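Sodium/calcium exchanger membrane region domain-containing protein (Archaeoglobus fulgidus, PDB 4KPP) probably exports calcium ions across the membrane in exchange for protons, as a member of the sodium/calcium exchanger family of membrane transporters. Local coordinates at residues Arg109-Gly113 and Ile114-Leu118; Ala343-Leu346 and Leu347-Gln351; Pro194-Leu197 and Cys198-Thr202. All blocks are in the same frame, centred on the assembly; numbering follows the deposited sequence.

Overall arrangement
All three interactions join residues about a turn apart, each in its own stretch of chain, yet each answers to its place in the fold. Interaction 1, on helix 96-127, is the buried one, about 10 Å from the chain's centre, and its backbone bonds widen into a pi-type pattern. Interaction 2, on helix 338-353, is partly buried, mostly apolar, and touches interaction 1 directly, so these two contacts join helices from the two exchanger regions of the chain. Interaction 3, on the short helix 193-199, lies about 33 Å from interaction 1 and 42 Å from interaction 2, centre to centre; there the last turn is held by weak backbone bonds and by a serine hydroxyl bonded to a backbone carbonyl.

Interaction 1: residues Arg109-Gly113 and Ile114-Leu118; sequences RLLIG and IGWSL
Ile112 and Trp116 form the main side-chain contact of this helical turn: CG1 of Ile112 lies over the indole face, 4.0 Å from the centroid of the Trp116 six-membered ring and only 11° off its normal, a CH-pi contact. The two side chains run alongside each other, and Trp116 CG, anti to its own carbonyl carbon (chi1 -69°), sends the ring back over the preceding turn. Leu110 CD1 also packs on Ile114 CG1 at 3.8 Å.

The backbone bonds carry a pi-type widening within the predicted transmembrane helix 96-127. Leu110 O receives two donors, Ile114 N at 2.8 Å from above the carbonyl plane and Gly115 N at 3.1 Å within it. One step on, Trp116 N bonds to Leu111 O at 2.9 Å, again an i to i+5 link. Ser117 OG has the carbonyl oxygens of both Gly113 and Ile114 within bonding reach.

The wide turn lies near the calcium site, the Trp116 side chain about 6 Å from that of Ile330. Arg109 forms a salt bridge with Glu316 of helix 311-331. Helices 242-267 and 271-285 meet Leu111, helix 311-331 meets Ile112 and Trp116, and helix 338-353 meets Ile114 and Ser117.

Interaction 2: residues Ala343-Leu346 and Leu347-Gln351; sequences ALFL and LFIVQ
Phe345 and Ile349, one turn apart, make the clearest side-chain contact of this segment. CG2 of Ile349 sits over one face of the Phe345 ring, displaced toward the rim, 4.3 Å from the centroid and 21° off the normal, which makes it a CH-pi contact. The closest ring atom is Phe345 CZ, 4.0 Å from Ile349 CG2, while the other branch, CG1, comes within 4.1 Å of Phe345 CE2. The Ile349 torsion explains this split: CG1 lies between the backbone N and the carbonyl carbon (chi1 53°), which places CG2 anti to the carbonyl carbon and turns it back toward the ring. At the surface, the end of the same side chain also meets Leu346, CD1 to CD2 at 4.3 Å.

Both residues belong to helix 338-353, which lies within the second of the two sodium/calcium exchanger regions of the chain. The calcium-binding residue Glu340 stands close to its start, and Leu344 touches Ile330, another residue of the calcium site.

Among the backbone bonds, those of Ile349 and Val350 are the straighter at the acceptor. Ile349 N reaches Phe345 O at 3.0 Å with an N-H...O angle of 174°, and Val350 N reaches Leu346 O at 2.9 Å. Leu347 N bonds to Ala343 O at 3.0 Å. Between them, Phe348 N has only weak bonds, divided between the carbonyl oxygens of Leu344 and Phe345.

Outward from the turn, Leu347 packs on Ile366, Tyr367 and Leu370 of helix 357-377. Phe348 leads the other way, its ring meeting that of Trp248 with the planes nearly perpendicular and also touching Ile114, while the oxygen of the Gln351 amide accepts a hydrogen bond from Arg109.

Interaction 3: residues Pro194-Leu197 and Cys198-Thr202; sequences PAYL and CSLKT
Tyr196 meets both Ser199 and Leu200 in the weakly bonded last turn of the short helix 193-199, which is followed, after Leu200, by Lys201 at the N-cap of helix 202-221. A regular i to i+4 bond opens the contact, where Cys198 N reaches Pro194 O at 2.8 Å. Further on, Ser199 N makes a weak bond to Tyr196 O, and Leu200 N a weak one to Leu197 O, each across three residues.

The firmly packed part is the side that faces the protein. Leu197 is buried there against Val209 and Leu212 of helix 202-221 and Thr56 of helix 32-60, and Pro194, also buried, lies on Glu55 and Thr56 of the latter. The short helix rests in this way against helices 32-60 and 202-221, away from the calcium site.

Toward the surface the packing is looser. Leu197 CD2 approaches Leu200 CD1 only to 4.4 Å. Tyr196 and Leu200 are both partly exposed; Leu200 CD2 comes to 4.1 Å from Tyr196 CE1, the two side chains crossing at a slant, and Leu200 also touches Arg205 of helix 202-221. Ser199, exposed, touches Phe3. Its hydroxyl is placed between backbone N and carbonyl carbon (chi1 71°), and from there it folds back onto the preceding turn, where Ser199 OG donates a very short hydrogen bond of 2.5 Å to Tyr196 O, a length that at this resolution need not be exact.

Interaction 1: residues Arg109-Gly113 and Ile114-Leu118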
loop_
_atom_site.group_PDB
_atom_site.type_symbol
_atom_site.label_atom_id
_atom_site.label_comp_id
_atom_site.label_asym_id
_atom_site.label_seq_id
_atom_site.Cartn_x
_atom_site.Cartn_y
_atom_site.Cartn_z
ATOM N N ARG A 109 1.507 -5.586 -6.464
ATOM C CA ARG A 109 1.681 -7.028 -6.602
ATOM C C ARG A 109 2.384 -7.650 -5.399
ATOM O O ARG A 109 2.071 -8.775 -5.000
ATOM C CB ARG A 109 2.403 -7.371 -7.910
ATOM C CG ARG A 109 1.641 -6.928 -9.154
ATOM C CD ARG A 109 1.798 -7.914 -10.306
ATOM N NE ARG A 109 3.189 -8.059 -10.726
ATOM C CZ ARG A 109 3.790 -7.268 -11.607
ATOM N NH1 ARG A 109 3.125 -6.265 -12.163
ATOM N NH2 ARG A 109 5.059 -7.476 -11.929
ATOM N N LEU A 110 3.320 -6.909 -4.816
ATOM C CA LEU A 110 4.022 -7.363 -3.622
ATOM C C LEU A 110 3.059 -7.458 -2.449
ATOM O O LEU A 110 3.159 -8.358 -1.618
ATOM C CB LEU A 110 5.154 -6.397 -3.272
ATOM C CG LEU A 110 6.052 -6.779 -2.095
ATOM C CD1 LEU A 110 7.239 -7.608 -2.570
ATOM C CD2 LEU A 110 6.508 -5.539 -1.339
ATOM N N LEU A 111 2.122 -6.517 -2.394
ATOM C CA LEU A 111 1.158 -6.448 -1.306
ATOM C C LEU A 111 0.289 -7.701 -1.278
ATOM O O LEU A 111 0.035 -8.274 -0.222
ATOM C CB LEU A 111 0.272 -5.220 -1.486
ATOM C CG LEU A 111 -0.247 -4.455 -0.270
ATOM C CD1 LEU A 111 -1.602 -3.857 -0.610
ATOM C CD2 LEU A 111 -0.317 -5.303 1.000
ATOM N N ILE A 112 -0.173 -8.122 -2.447
ATOM C CA ILE A 112 -1.016 -9.303 -2.540
ATOM C C ILE A 112 -0.182 -10.574 -2.561
ATOM O O ILE A 112 -0.427 -11.495 -1.783
ATOM C CB ILE A 112 -1.928 -9.249 -3.782
ATOM C CG1 ILE A 112 -2.885 -8.061 -3.671
ATOM C CG2 ILE A 112 -2.699 -10.560 -3.943
ATOM C CD1 ILE A 112 -3.784 -7.892 -4.861
ATOM N N GLY A 113 0.811 -10.613 -3.446
ATOM C CA GLY A 113 1.641 -11.791 -3.616
ATOM C C GLY A 113 2.415 -12.184 -2.373
ATOM O O GLY A 113 2.536 -13.366 -2.057
ATOM N N ILE A 114 2.940 -11.189 -1.666
ATOM C CA ILE A 114 3.703 -11.434 -0.448
ATOM C C ILE A 114 2.882 -11.144 0.805
ATOM O O ILE A 114 2.666 -12.029 1.626
ATOM C CB ILE A 114 5.006 -10.604 -0.422
ATOM C CG1 ILE A 114 5.936 -11.041 -1.557
ATOM C CG2 ILE A 114 5.703 -10.730 0.928
ATOM C CD1 ILE A 114 6.372 -12.494 -1.476
ATOM N N GLY A 115 2.418 -9.905 0.938
ATOM C CA GLY A 115 1.681 -9.469 2.113
ATOM C C GLY A 115 0.472 -10.309 2.495
ATOM O O GLY A 115 0.432 -10.871 3.591
ATOM N N TRP A 116 -0.514 -10.394 1.605
ATOM C CA TRP A 116 -1.727 -11.167 1.877
ATOM C C TRP A 116 -1.424 -12.633 2.166
ATOM O O TRP A 116 -2.027 -13.234 3.052
ATOM C CB TRP A 116 -2.710 -11.093 0.706
ATOM C CG TRP A 116 -3.347 -9.759 0.497
ATOM C CD1 TRP A 116 -2.923 -8.555 0.984
ATOM C CD2 TRP A 116 -4.532 -9.490 -0.260
ATOM N NE1 TRP A 116 -3.769 -7.553 0.571
ATOM C CE2 TRP A 116 -4.766 -8.103 -0.191
ATOM C CE3 TRP A 116 -5.419 -10.289 -0.988
ATOM C CZ2 TRP A 116 -5.849 -7.499 -0.826
ATOM C CZ3 TRP A 116 -6.490 -9.686 -1.616
ATOM C CH2 TRP A 116 -6.697 -8.307 -1.532
ATOM N N SER A 117 -0.490 -13.204 1.414
ATOM C CA SER A 117 -0.160 -14.616 1.563
ATOM C C SER A 117 0.593 -14.880 2.864
ATOM O O SER A 117 0.260 -15.807 3.600
ATOM C CB SER A 117 0.658 -15.112 0.370
ATOM O OG SER A 117 1.952 -14.539 0.372
ATOM N N LEU A 118 1.607 -14.061 3.136
ATOM C CA LEU A 118 2.424 -14.196 4.339
ATOM C C LEU A 118 1.557 -14.090 5.588
ATOM O O LEU A 118 1.577 -14.977 6.445
ATOM C CB LEU A 118 3.509 -13.116 4.361
ATOM C CG LEU A 118 4.766 -13.228 5.233
ATOM C CD1 LEU A 118 4.896 -12.002 6.133
ATOM C CD2 LEU A 118 4.825 -14.518 6.050
#

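Interaction 2: residues Ala343-Leu346 and Leu347-Gln351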
loop_
_atom_site.group_PDB
_atom_site.type_symbol
_atom_site.label_atom_id
_atom_site.label_comp_id
_atom_site.label_asym_id
_atom_site.label_seq_id
_atom_site.Cartn_x
_atom_site.Cartn_y
_atom_site.Cartn_z
ATOM N N ALA A 343 -1.613 -20.069 -3.798
ATOM C CA ALA A 343 -1.738 -19.688 -5.202
ATOM C C ALA A 343 -1.260 -18.254 -5.417
ATOM O O ALA A 343 -0.521 -17.974 -6.362
ATOM C CB ALA A 343 -3.174 -19.853 -5.678
ATOM N N LEU A 344 -1.680 -17.352 -4.533
ATOM C CA LEU A 344 -1.231 -15.962 -4.583
ATOM C C LEU A 344 0.288 -15.859 -4.469
ATOM O O LEU A 344 0.919 -15.064 -5.166
ATOM C CB LEU A 344 -1.895 -15.133 -3.481
ATOM C CG LEU A 344 -3.385 -14.830 -3.637
ATOM C CD1 LEU A 344 -3.892 -13.992 -2.470
ATOM C CD2 LEU A 344 -3.645 -14.124 -4.955
ATOM N N PHE A 345 0.871 -16.669 -3.590
ATOM C CA PHE A 345 2.316 -16.659 -3.390
ATOM C C PHE A 345 3.074 -17.203 -4.600
ATOM O O PHE A 345 3.941 -16.525 -5.151
ATOM C CB PHE A 345 2.694 -17.449 -2.137
ATOM C CG PHE A 345 4.173 -17.474 -1.863
ATOM C CD1 PHE A 345 4.798 -16.389 -1.270
ATOM C CD2 PHE A 345 4.934 -18.584 -2.196
ATOM C CE1 PHE A 345 6.157 -16.408 -1.016
ATOM C CE2 PHE A 345 6.292 -18.609 -1.945
ATOM C CZ PHE A 345 6.904 -17.520 -1.354
ATOM N N LEU A 346 2.740 -18.425 -5.007
ATOM C CA LEU A 346 3.425 -19.088 -6.115
ATOM C C LEU A 346 3.335 -18.317 -7.431
ATOM O O LEU A 346 4.350 -18.079 -8.085
ATOM C CB LEU A 346 2.897 -20.514 -6.303
ATOM C CG LEU A 346 3.141 -21.477 -5.137
ATOM C CD1 LEU A 346 2.588 -22.859 -5.453
ATOM C CD2 LEU A 346 4.623 -21.545 -4.797
ATOM N N LEU A 347 2.125 -17.926 -7.814
ATOM C CA LEU A 347 1.919 -17.205 -9.067
ATOM C C LEU A 347 2.693 -15.887 -9.110
ATOM O O LEU A 347 3.062 -15.408 -10.184
ATOM C CB LEU A 347 0.428 -16.963 -9.310
ATOM C CG LEU A 347 -0.380 -18.203 -9.702
ATOM C CD1 LEU A 347 -1.865 -17.885 -9.781
ATOM C CD2 LEU A 347 0.120 -18.763 -11.024
ATOM N N PHE A 348 2.940 -15.312 -7.936
ATOM C CA PHE A 348 3.729 -14.091 -7.830
ATOM C C PHE A 348 5.216 -14.363 -8.039
ATOM O O PHE A 348 5.834 -13.801 -8.942
ATOM C CB PHE A 348 3.509 -13.417 -6.471
ATOM C CG PHE A 348 4.425 -12.252 -6.219
ATOM C CD1 PHE A 348 4.152 -11.007 -6.764
ATOM C CD2 PHE A 348 5.567 -12.404 -5.440
ATOM C CE1 PHE A 348 4.997 -9.936 -6.539
ATOM C CE2 PHE A 348 6.415 -11.336 -5.209
ATOM C CZ PHE A 348 6.131 -10.100 -5.760
ATOM N N ILE A 349 5.784 -15.227 -7.202
ATOM C CA ILE A 349 7.224 -15.484 -7.228
ATOM C C ILE A 349 7.699 -16.162 -8.512
ATOM O O ILE A 349 8.846 -15.990 -8.917
ATOM C CB ILE A 349 7.696 -16.296 -5.995
ATOM C CG1 ILE A 349 6.869 -17.576 -5.830
ATOM C CG2 ILE A 349 7.633 -15.438 -4.737
ATOM C CD1 ILE A 349 7.514 -18.816 -6.420
ATOM N N VAL A 350 6.819 -16.930 -9.146
ATOM C CA VAL A 350 7.153 -17.569 -10.415
ATOM C C VAL A 350 7.465 -16.515 -11.475
ATOM O O VAL A 350 8.435 -16.645 -12.225
ATOM C CB VAL A 350 6.023 -18.506 -10.903
ATOM C CG1 VAL A 350 6.135 -18.755 -12.397
ATOM C CG2 VAL A 350 6.055 -19.821 -10.137
ATOM N N GLN A 351 6.653 -15.461 -11.512
ATOM C CA GLN A 351 6.841 -14.373 -12.464
ATOM C C GLN A 351 8.127 -13.621 -12.163
ATOM O O GLN A 351 8.800 -13.120 -13.066
ATOM C CB GLN A 351 5.649 -13.411 -12.424
ATOM C CG GLN A 351 5.648 -12.359 -13.531
ATOM C CD GLN A 351 6.265 -11.038 -13.101
ATOM O OE1 GLN A 351 5.989 -10.532 -12.011
ATOM N NE2 GLN A 351 7.104 -10.474 -13.960
#

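Interaction 3: residues Pro194-Leu197 and Cys198-Thr202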
loop_
_atom_site.group_PDB
_atom_site.type_symbol
_atom_site.label_atom_id
_atom_site.label_comp_id
_atom_site.label_asym_id
_atom_site.label_seq_id
_atom_site.Cartn_x
_atom_site.Cartn_y
_atom_site.Cartn_z
ATOM N N PRO A 194 0.134 3.748 21.187
ATOM C CA PRO A 194 -1.153 4.460 21.170
ATOM C C PRO A 194 -1.892 4.439 22.512
ATOM O O PRO A 194 -2.573 5.411 22.843
ATOM C CB PRO A 194 -1.959 3.698 20.116
ATOM C CG PRO A 194 -0.929 3.108 19.214
ATOM C CD PRO A 194 0.209 2.738 20.114
ATOM N N ALA A 195 -1.757 3.354 23.270
ATOM C CA ALA A 195 -2.403 3.258 24.577
ATOM C C ALA A 195 -1.817 4.276 25.554
ATOM O O ALA A 195 -2.539 4.868 26.354
ATOM C CB ALA A 195 -2.286 1.846 25.133
ATOM N N TYR A 196 -0.506 4.474 25.484
ATOM C CA TYR A 196 0.160 5.489 26.294
ATOM C C TYR A 196 -0.241 6.894 25.856
ATOM O O TYR A 196 -0.428 7.782 26.687
ATOM C CB TYR A 196 1.679 5.321 26.223
ATOM C CG TYR A 196 2.470 6.578 26.529
ATOM C CD1 TYR A 196 2.429 7.170 27.788
ATOM C CD2 TYR A 196 3.278 7.162 25.561
ATOM C CE1 TYR A 196 3.158 8.312 28.067
ATOM C CE2 TYR A 196 4.012 8.301 25.831
ATOM C CZ TYR A 196 3.949 8.871 27.082
ATOM O OH TYR A 196 4.681 10.005 27.346
ATOM N N LEU A 197 -0.372 7.094 24.549
ATOM C CA LEU A 197 -0.793 8.389 24.029
ATOM C C LEU A 197 -2.241 8.692 24.415
ATOM O O LEU A 197 -2.586 9.833 24.714
ATOM C CB LEU A 197 -0.598 8.457 22.512
ATOM C CG LEU A 197 0.859 8.393 22.045
ATOM C CD1 LEU A 197 0.952 8.363 20.526
ATOM C CD2 LEU A 197 1.664 9.558 22.618
ATOM N N CYS A 198 -3.083 7.663 24.426
ATOM C CA CYS A 198 -4.475 7.822 24.838
ATOM C C CYS A 198 -4.624 8.081 26.337
ATOM O O CYS A 198 -5.667 8.552 26.788
ATOM C CB CYS A 198 -5.308 6.601 24.433
ATOM S SG CYS A 198 -5.711 6.522 22.673
ATOM N N SER A 199 -3.583 7.772 27.105
ATOM C CA SER A 199 -3.628 7.952 28.554
ATOM C C SER A 199 -3.442 9.416 28.945
ATOM O O SER A 199 -3.838 9.835 30.030
ATOM C CB SER A 199 -2.565 7.093 29.239
ATOM O OG SER A 199 -1.264 7.601 29.003
ATOM N N LEU A 200 -2.838 10.187 28.048
ATOM C CA LEU A 200 -2.572 11.599 28.297
ATOM C C LEU A 200 -3.840 12.436 28.174
ATOM O O LEU A 200 -4.763 12.071 27.444
ATOM C CB LEU A 200 -1.520 12.110 27.312
ATOM C CG LEU A 200 -0.221 11.307 27.278
ATOM C CD1 LEU A 200 0.719 11.860 26.220
ATOM C CD2 LEU A 200 0.441 11.304 28.649
ATOM N N LYS A 201 -3.879 13.561 28.887
ATOM C CA LYS A 201 -5.014 14.478 28.800
ATOM C C LYS A 201 -5.182 14.978 27.368
ATOM O O LYS A 201 -4.211 15.031 26.605
ATOM C CB LYS A 201 -4.855 15.651 29.773
ATOM C CG LYS A 201 -3.694 16.578 29.461
ATOM N N THR A 202 -6.414 15.344 27.023
ATOM C CA THR A 202 -6.812 15.626 25.641
ATOM C C THR A 202 -5.867 16.521 24.833
ATOM O O THR A 202 -5.391 16.118 23.769
ATOM C CB THR A 202 -8.245 16.202 25.571
ATOM O OG1 THR A 202 -8.312 17.421 26.320
ATOM C CG2 THR A 202 -9.245 15.208 26.138
#